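Local coordinates for protein dnab-like replicative helicase (Bacillus phage SPP1, PDB 3BH0) that probably unwinds duplex DNA at the phage replication fork as a DnaB-family replicative helicase, of which this chain is the ATPase domain, powered by ATP hydrolysis, at residues R67-L72 with A257-F262; M106-N111 with I156-G161; D239-L244 with Y264-Y269. All coordinates share one frame; numbering follows the deposited sequence.

Contact 1: residues R67-L72 with A257-F262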
# COMPACT_ATOMS: atom_id res chain seq x y z
N ARG A 67 1.04 -8.78 -11.02
CA ARG A 67 0.57 -9.99 -10.37
C ARG A 67 1.60 -10.74 -9.48
O ARG A 67 1.21 -11.48 -8.60
CB ARG A 67 0.01 -10.94 -11.43
CG ARG A 67 -1.10 -10.35 -12.29
CD ARG A 67 -2.46 -11.01 -12.00
NE ARG A 67 -3.41 -10.83 -13.10
CZ ARG A 67 -4.55 -11.51 -13.25
NH1 ARG A 67 -4.91 -12.45 -12.37
NH2 ARG A 67 -5.35 -11.24 -14.29
N ARG A 68 2.89 -10.55 -9.67
CA ARG A 68 3.82 -11.25 -8.76
C ARG A 68 4.46 -10.37 -7.66
O ARG A 68 5.13 -10.89 -6.75
CB ARG A 68 4.89 -11.98 -9.60
CG ARG A 68 6.09 -11.14 -10.04
CD ARG A 68 7.37 -11.55 -9.28
NE ARG A 68 8.46 -10.61 -9.55
CZ ARG A 68 9.70 -10.70 -9.07
NH1 ARG A 68 10.06 -11.67 -8.25
NH2 ARG A 68 10.59 -9.78 -9.41
N ASN A 69 4.24 -9.06 -7.74
CA ASN A 69 4.99 -8.09 -6.93
C ASN A 69 4.74 -8.17 -5.43
O ASN A 69 3.63 -8.37 -4.97
CB ASN A 69 4.75 -6.65 -7.40
CG ASN A 69 5.25 -6.39 -8.82
OD1 ASN A 69 4.87 -5.38 -9.42
ND2 ASN A 69 6.08 -7.28 -9.36
N PHE A 70 5.82 -8.00 -4.69
CA PHE A 70 5.75 -7.82 -3.26
C PHE A 70 6.27 -6.41 -3.02
O PHE A 70 7.46 -6.13 -3.18
CB PHE A 70 6.61 -8.88 -2.56
CG PHE A 70 6.68 -8.72 -1.08
CD1 PHE A 70 5.59 -8.25 -0.36
CD2 PHE A 70 7.83 -9.07 -0.40
CE1 PHE A 70 5.66 -8.11 1.01
CE2 PHE A 70 7.92 -8.93 0.98
CZ PHE A 70 6.82 -8.45 1.68
N VAL A 71 5.35 -5.50 -2.70
CA VAL A 71 5.71 -4.11 -2.48
C VAL A 71 5.57 -3.68 -1.03
O VAL A 71 4.65 -4.06 -0.32
CB VAL A 71 5.07 -3.12 -3.53
CG1 VAL A 71 4.05 -3.79 -4.38
CG2 VAL A 71 4.50 -1.87 -2.89
N LEU A 72 6.58 -2.93 -0.62
CA LEU A 72 6.73 -2.45 0.73
C LEU A 72 6.57 -0.92 0.78
O LEU A 72 7.16 -0.20 -0.01
CB LEU A 72 8.11 -2.87 1.24
CG LEU A 72 8.26 -2.97 2.75
CD1 LEU A 72 7.57 -4.26 3.25
CD2 LEU A 72 9.73 -2.96 3.10
N ALA A 257 11.40 -7.92 -1.39
CA ALA A 257 10.52 -6.96 -2.05
C ALA A 257 11.03 -6.58 -3.45
O ALA A 257 12.22 -6.41 -3.68
CB ALA A 257 10.35 -5.71 -1.19
N ASP A 258 10.09 -6.48 -4.37
CA ASP A 258 10.38 -5.99 -5.70
C ASP A 258 10.38 -4.47 -5.69
O ASP A 258 11.20 -3.82 -6.35
CB ASP A 258 9.34 -6.55 -6.67
CG ASP A 258 9.20 -8.05 -6.53
OD1 ASP A 258 10.24 -8.75 -6.63
OD2 ASP A 258 8.08 -8.54 -6.25
N ILE A 259 9.46 -3.91 -4.92
CA ILE A 259 9.32 -2.47 -4.80
C ILE A 259 9.30 -2.04 -3.33
O ILE A 259 8.60 -2.62 -2.50
CB ILE A 259 8.07 -1.95 -5.55
CG1 ILE A 259 8.12 -2.42 -7.01
CG2 ILE A 259 8.01 -0.42 -5.47
CD1 ILE A 259 6.87 -2.17 -7.84
N ILE A 260 10.10 -1.04 -3.01
CA ILE A 260 10.10 -0.44 -1.70
C ILE A 260 9.90 1.05 -1.85
O ILE A 260 10.75 1.77 -2.37
CB ILE A 260 11.40 -0.74 -0.92
CG1 ILE A 260 11.58 -2.25 -0.76
CG2 ILE A 260 11.41 0.02 0.43
CD1 ILE A 260 12.92 -2.68 -0.12
N GLU A 261 8.75 1.52 -1.40
CA GLU A 261 8.50 2.94 -1.39
C GLU A 261 8.53 3.51 0.02
O GLU A 261 7.75 3.12 0.88
CB GLU A 261 7.23 3.28 -2.18
CG GLU A 261 6.15 2.25 -2.13
CD GLU A 261 5.16 2.36 -3.27
OE1 GLU A 261 5.48 1.90 -4.36
OE2 GLU A 261 4.03 2.86 -3.06
N PHE A 262 9.49 4.40 0.26
CA PHE A 262 9.57 5.17 1.49
C PHE A 262 8.75 6.45 1.34
O PHE A 262 8.65 7.01 0.25
CB PHE A 262 11.02 5.56 1.80
CG PHE A 262 11.92 4.40 2.14
CD1 PHE A 262 11.51 3.41 3.01
CD2 PHE A 262 13.21 4.35 1.64
CE1 PHE A 262 12.36 2.35 3.35
CE2 PHE A 262 14.08 3.31 1.98
CZ PHE A 262 13.65 2.30 2.83
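D258 laps its carboxylate over the backbone where N69 meets F70, and F70 N donates to D258 OD2 at 2.8 Å, on the anti side of the carboxylate. D258 CG lies beside its own backbone N (chi1 -51°), which turns the acid back, against the direction of the strand that follows, toward F70 N. The carboxylate also lies over one face of the R68 guanidinium, CG standing 3.6 Å above a plane turned 40° from its own. A salt bridge from D258 OD1 to R68 is tentative, because R68 NH2 crowds another atom of the model; OD1 is well out of the guanidinium plane, so any attraction acts through charge and not through a directed N-H. The acid is buried, and R287 and K214 add positive charge at OD1 and OD2, which would probably keep it ionised.

Beyond this clasp the chains pair as parallel beta strands, the axes of 70-72 and 259-262 approaching to 4.6 Å and lying 15° from parallel. F70 O receives D258 N at 2.9 Å, with only a weak bond from I259 N. The regular pattern then follows: L72 N to I259 O at 2.8 Å, and E261 N to L72 O at 2.7 Å. V71 and I259 meet on one face of the sheet, CB to CB at 3.8 Å; on the other, L72 CB meets I260 CG1 at 4.1 Å.

This pairing lies inside the mixed sheet of the P-loop NTPase core. Strand 223-228 flanks 70-74, strand 278-286 flanks 259-265, and helix 202-220 packs on F70.

Contact 2: residues M106-N111 with I156-G161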
# COMPACT_ATOMS: atom_id res chain seq x y z
N MET A 106 -6.17 -1.35 13.19
CA MET A 106 -7.45 -0.67 13.29
C MET A 106 -8.60 -1.61 12.99
O MET A 106 -8.41 -2.59 12.25
CB MET A 106 -7.53 0.45 12.25
CG MET A 106 -6.47 1.53 12.32
SD MET A 106 -6.67 2.74 10.99
CE MET A 106 -6.72 4.20 11.99
N GLY A 107 -9.79 -1.31 13.51
CA GLY A 107 -11.04 -1.97 13.11
C GLY A 107 -11.57 -1.47 11.76
O GLY A 107 -11.18 -0.39 11.29
N LYS A 108 -12.45 -2.26 11.13
CA LYS A 108 -13.05 -1.88 9.84
C LYS A 108 -13.73 -0.53 9.94
O LYS A 108 -13.60 0.30 9.04
CB LYS A 108 -14.10 -2.90 9.35
CG LYS A 108 -13.89 -4.31 9.77
CD LYS A 108 -15.07 -5.21 9.37
CE LYS A 108 -15.29 -6.30 10.45
NZ LYS A 108 -16.09 -7.48 9.99
N LYS A 109 -14.48 -0.33 11.02
CA LYS A 109 -15.16 0.94 11.25
C LYS A 109 -14.20 2.12 11.05
O LYS A 109 -14.51 3.07 10.33
CB LYS A 109 -15.73 1.00 12.67
CG LYS A 109 -16.99 0.19 12.93
CD LYS A 109 -17.83 0.87 14.01
CE LYS A 109 -18.55 -0.12 14.88
NZ LYS A 109 -17.61 -0.82 15.77
N GLU A 110 -13.03 2.03 11.68
CA GLU A 110 -12.01 3.06 11.64
C GLU A 110 -11.41 3.29 10.26
O GLU A 110 -11.15 4.41 9.89
CB GLU A 110 -10.91 2.70 12.63
CG GLU A 110 -10.36 3.87 13.39
CD GLU A 110 -9.54 3.44 14.61
OE1 GLU A 110 -9.98 2.52 15.35
OE2 GLU A 110 -8.47 4.03 14.84
N ASN A 111 -11.19 2.21 9.52
CA ASN A 111 -10.75 2.26 8.12
C ASN A 111 -11.80 2.90 7.24
O ASN A 111 -11.49 3.71 6.38
CB ASN A 111 -10.42 0.85 7.59
CG ASN A 111 -9.09 0.31 8.13
OD1 ASN A 111 -8.03 0.64 7.62
ND2 ASN A 111 -9.16 -0.50 9.18
N ILE A 156 -12.08 -5.78 4.02
CA ILE A 156 -11.27 -5.49 5.19
C ILE A 156 -11.27 -6.68 6.14
O ILE A 156 -12.33 -7.20 6.48
CB ILE A 156 -11.73 -4.21 5.93
CG1 ILE A 156 -11.80 -3.02 4.95
CG2 ILE A 156 -10.77 -3.90 7.09
CD1 ILE A 156 -12.34 -1.70 5.54
N PHE A 157 -10.08 -7.09 6.57
CA PHE A 157 -9.93 -8.14 7.57
C PHE A 157 -9.23 -7.57 8.79
O PHE A 157 -8.01 -7.36 8.78
CB PHE A 157 -9.15 -9.34 7.00
CG PHE A 157 -9.86 -10.06 5.86
CD1 PHE A 157 -10.53 -11.25 6.10
CD2 PHE A 157 -9.85 -9.54 4.57
CE1 PHE A 157 -11.18 -11.91 5.07
CE2 PHE A 157 -10.49 -10.21 3.52
CZ PHE A 157 -11.16 -11.40 3.78
N ASP A 158 -10.00 -7.34 9.84
CA ASP A 158 -9.52 -6.56 10.98
C ASP A 158 -9.14 -7.35 12.23
O ASP A 158 -8.92 -6.77 13.28
CB ASP A 158 -10.54 -5.44 11.33
CG ASP A 158 -11.77 -5.96 12.08
OD1 ASP A 158 -11.89 -7.20 12.27
OD2 ASP A 158 -12.60 -5.12 12.49
N LYS A 159 -9.05 -8.67 12.11
CA LYS A 159 -8.62 -9.52 13.23
C LYS A 159 -7.23 -9.14 13.74
O LYS A 159 -6.28 -8.99 12.95
CB LYS A 159 -8.64 -10.98 12.83
CG LYS A 159 -8.65 -11.93 14.00
CD LYS A 159 -8.44 -13.36 13.55
CE LYS A 159 -8.49 -14.28 14.74
NZ LYS A 159 -7.34 -15.23 14.69
N ALA A 160 -7.11 -8.98 15.06
CA ALA A 160 -5.87 -8.50 15.67
C ALA A 160 -4.68 -9.42 15.36
O ALA A 160 -3.59 -8.93 15.04
CB ALA A 160 -6.05 -8.30 17.16
N GLY A 161 -4.90 -10.73 15.46
CA GLY A 161 -3.85 -11.73 15.29
C GLY A 161 -4.00 -12.47 13.97
O GLY A 161 -4.93 -13.25 13.79
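With chi1 of 77°, D158 holds CG between its backbone N and carbonyl carbon, and the carboxylate comes up to the start of helix 108-119; K108, its CG beside its own backbone N (chi1 -31°), passes its aliphatic chain across that carboxylate at about a right angle. The contact joins an edge of the RecA-like, P-loop NTPase sheet to a helix N-terminus. G107 occupies the N-cap position, and D158 reaches the first turn from the end of strand 154-157: K108 N donates to D158 OD2 at 3.2 Å with an N-H...O angle of 162°. The oxygen is met on its anti side, tilted slightly from the carboxylate plane. The helix N-terminus probably adds a favourable electrostatic pull on the D158 carboxylate.

K108 adds little direct charge pairing, since its NZ stays 4.8 Å from D158 OD1; its methylenes make the approach, CG coming to 3.1 Å from D158 OD2. Next to this polar end, I156 supplies an apolar one. Its CG2 lies 4.1 Å from K108 CA, while CD1 reaches N111 CB at 3.8 Å, and I112 of the same helix also touches I156. S103, on neighbouring strand 98-103, is touched by both I156 and D158 and bonds to M106 O. Inside the helix turn, G107 O takes two donors from N111: the backbone N, and ND2 at 2.9 Å, which stands above the carbonyl plane.

Contact 3: residues D239-L244 with Y264-Y269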
# COMPACT_ATOMS: atom_id res chain seq x y z
N ASP A 239 20.06 14.37 7.77
CA ASP A 239 19.09 14.10 6.72
C ASP A 239 18.24 12.88 7.10
O ASP A 239 18.73 11.74 7.13
CB ASP A 239 19.80 13.87 5.38
CG ASP A 239 18.83 13.59 4.24
OD1 ASP A 239 17.64 13.36 4.50
OD2 ASP A 239 19.27 13.61 3.07
N LYS A 240 16.96 13.12 7.38
CA LYS A 240 16.09 12.07 7.89
C LYS A 240 15.26 11.41 6.79
O LYS A 240 14.21 10.83 7.06
CB LYS A 240 15.19 12.62 9.01
CG LYS A 240 15.98 13.06 10.24
CD LYS A 240 15.11 13.80 11.23
CE LYS A 240 15.95 14.62 12.19
NZ LYS A 240 16.88 15.55 11.46
N ARG A 241 15.73 11.49 5.56
CA ARG A 241 15.17 10.66 4.50
C ARG A 241 15.55 9.19 4.75
O ARG A 241 16.72 8.89 5.05
CB ARG A 241 15.59 11.16 3.12
CG ARG A 241 14.47 11.87 2.42
CD ARG A 241 14.94 12.84 1.37
NE ARG A 241 15.19 14.14 1.99
CZ ARG A 241 15.02 15.31 1.39
NH1 ARG A 241 14.57 15.39 0.14
NH2 ARG A 241 15.29 16.42 2.07
N PRO A 242 14.56 8.28 4.68
CA PRO A 242 14.85 6.87 4.98
C PRO A 242 15.78 6.27 3.95
O PRO A 242 15.74 6.67 2.79
CB PRO A 242 13.48 6.20 4.90
CG PRO A 242 12.49 7.31 5.00
CD PRO A 242 13.14 8.48 4.35
N MET A 243 16.62 5.34 4.39
CA MET A 243 17.43 4.54 3.46
C MET A 243 17.22 3.06 3.69
O MET A 243 16.59 2.68 4.68
CB MET A 243 18.91 4.90 3.53
CG MET A 243 19.52 4.77 4.89
SD MET A 243 21.07 5.66 4.94
CE MET A 243 20.63 7.20 4.13
N LEU A 244 17.74 2.24 2.79
CA LEU A 244 17.51 0.80 2.83
C LEU A 244 18.05 0.15 4.09
O LEU A 244 17.45 -0.79 4.61
CB LEU A 244 18.05 0.10 1.57
CG LEU A 244 17.32 0.39 0.26
CD1 LEU A 244 18.15 -0.14 -0.90
CD2 LEU A 244 15.93 -0.20 0.22
N TYR A 264 8.44 10.34 3.03
CA TYR A 264 9.10 11.36 3.81
C TYR A 264 8.33 12.64 3.63
O TYR A 264 8.04 13.04 2.51
CB TYR A 264 10.53 11.52 3.33
CG TYR A 264 11.32 12.61 3.99
CD1 TYR A 264 11.86 12.43 5.26
CD2 TYR A 264 11.55 13.82 3.34
CE1 TYR A 264 12.60 13.44 5.87
CE2 TYR A 264 12.28 14.83 3.93
CZ TYR A 264 12.80 14.64 5.19
OH TYR A 264 13.53 15.63 5.79
N ARG A 265 7.98 13.26 4.75
CA ARG A 265 7.25 14.52 4.74
C ARG A 265 8.14 15.58 5.41
O ARG A 265 8.23 15.64 6.63
CB ARG A 265 5.93 14.32 5.48
CG ARG A 265 4.94 15.44 5.35
CD ARG A 265 3.69 15.12 6.14
NE ARG A 265 3.32 16.25 6.97
CZ ARG A 265 3.33 16.27 8.30
NH1 ARG A 265 3.66 15.18 8.99
NH2 ARG A 265 2.99 17.37 8.95
N ASP A 266 8.84 16.38 4.60
CA ASP A 266 9.90 17.28 5.09
C ASP A 266 9.45 18.23 6.20
O ASP A 266 10.24 18.53 7.11
CB ASP A 266 10.57 18.07 3.95
CG ASP A 266 11.87 18.77 4.38
OD1 ASP A 266 12.97 18.37 3.94
OD2 ASP A 266 11.82 19.72 5.17
N ASP A 267 8.20 18.68 6.13
CA ASP A 267 7.71 19.71 7.06
C ASP A 267 7.34 19.17 8.45
O ASP A 267 7.04 19.96 9.36
CB ASP A 267 6.60 20.60 6.44
CG ASP A 267 5.32 19.84 6.12
OD1 ASP A 267 5.20 18.66 6.52
OD2 ASP A 267 4.42 20.43 5.49
N TYR A 268 7.37 17.85 8.60
CA TYR A 268 7.35 17.23 9.92
C TYR A 268 8.66 17.52 10.65
O TYR A 268 8.67 17.76 11.84
CB TYR A 268 7.12 15.72 9.85
CG TYR A 268 7.04 15.06 11.21
CD1 TYR A 268 5.85 15.10 11.95
CD2 TYR A 268 8.13 14.41 11.77
CE1 TYR A 268 5.75 14.52 13.21
CE2 TYR A 268 8.05 13.81 13.03
CZ TYR A 268 6.85 13.87 13.75
OH TYR A 268 6.73 13.28 15.00
N TYR A 269 9.77 17.49 9.91
CA TYR A 269 11.10 17.60 10.48
C TYR A 269 11.65 19.03 10.57
O TYR A 269 12.20 19.43 11.60
CB TYR A 269 12.08 16.69 9.73
CG TYR A 269 11.84 15.23 9.99
CD1 TYR A 269 11.94 14.70 11.28
CD2 TYR A 269 11.50 14.37 8.95
CE1 TYR A 269 11.70 13.35 11.53
CE2 TYR A 269 11.27 13.03 9.19
CZ TYR A 269 11.37 12.53 10.48
OH TYR A 269 11.14 11.20 10.72
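Two tyrosine faces, each crossed by the aliphatic part of a basic side chain, make this contact, and both approaches are CH-pi. They bind the loop before helix 252-256 to residues 264-269, where strand 259-265 runs on into a weakly bonded helical turn, at the periphery of the P-loop NTPase fold. R241 CG sits 3.7 Å from the Y264 ring centroid, 16° off the normal. The bend further along its chain then carries the guanidinium along the same ring, with the planes 21° apart and NE 3.6 Å from Y264 CE2.

Charge reinforces the overlap. D239 OD1 accepts from R241 N in an Asx turn and also pairs with R241 NE, while R241 NH2 lies 3.6 Å from D266 OD1. That oxygen is well out of the guanidinium plane, so this is attraction between charges without a directed N-H. Y264 OH bonds weakly to the same D266 oxygen.

On the second ring, Y269, K240 lies over the face turned away from Y268. The amine of K240 is held by the carbonyls of R237 and Q238, and Y269 OH by E235. K240 CD stands 3.6 Å from the Y269 ring centroid, 27° off its normal.

How the contacts relate
All three contacts reach one mixed sheet, but at different places. Contact 1 joins two central strands, contact 2 lies at one of the two outermost strands, 154-157, and contact 3 uses a later part of strand 259-265, which it shares with contact 1. Contacts 1 and 3, centres about 20 Å apart, touch directly: F262 CZ packs on M243 O at 3.5 Å, and I260 CD1 on L244 CD2 at 3.9 Å. Contact 2 is separate, its nearest atoms about 16 Å from contact 1 and about 15 Å from contact 3. A probable Walker A loop follows strand 70-74 of contact 1; M106 of contact 2 touches it, and P242 of contact 3 lies nearby.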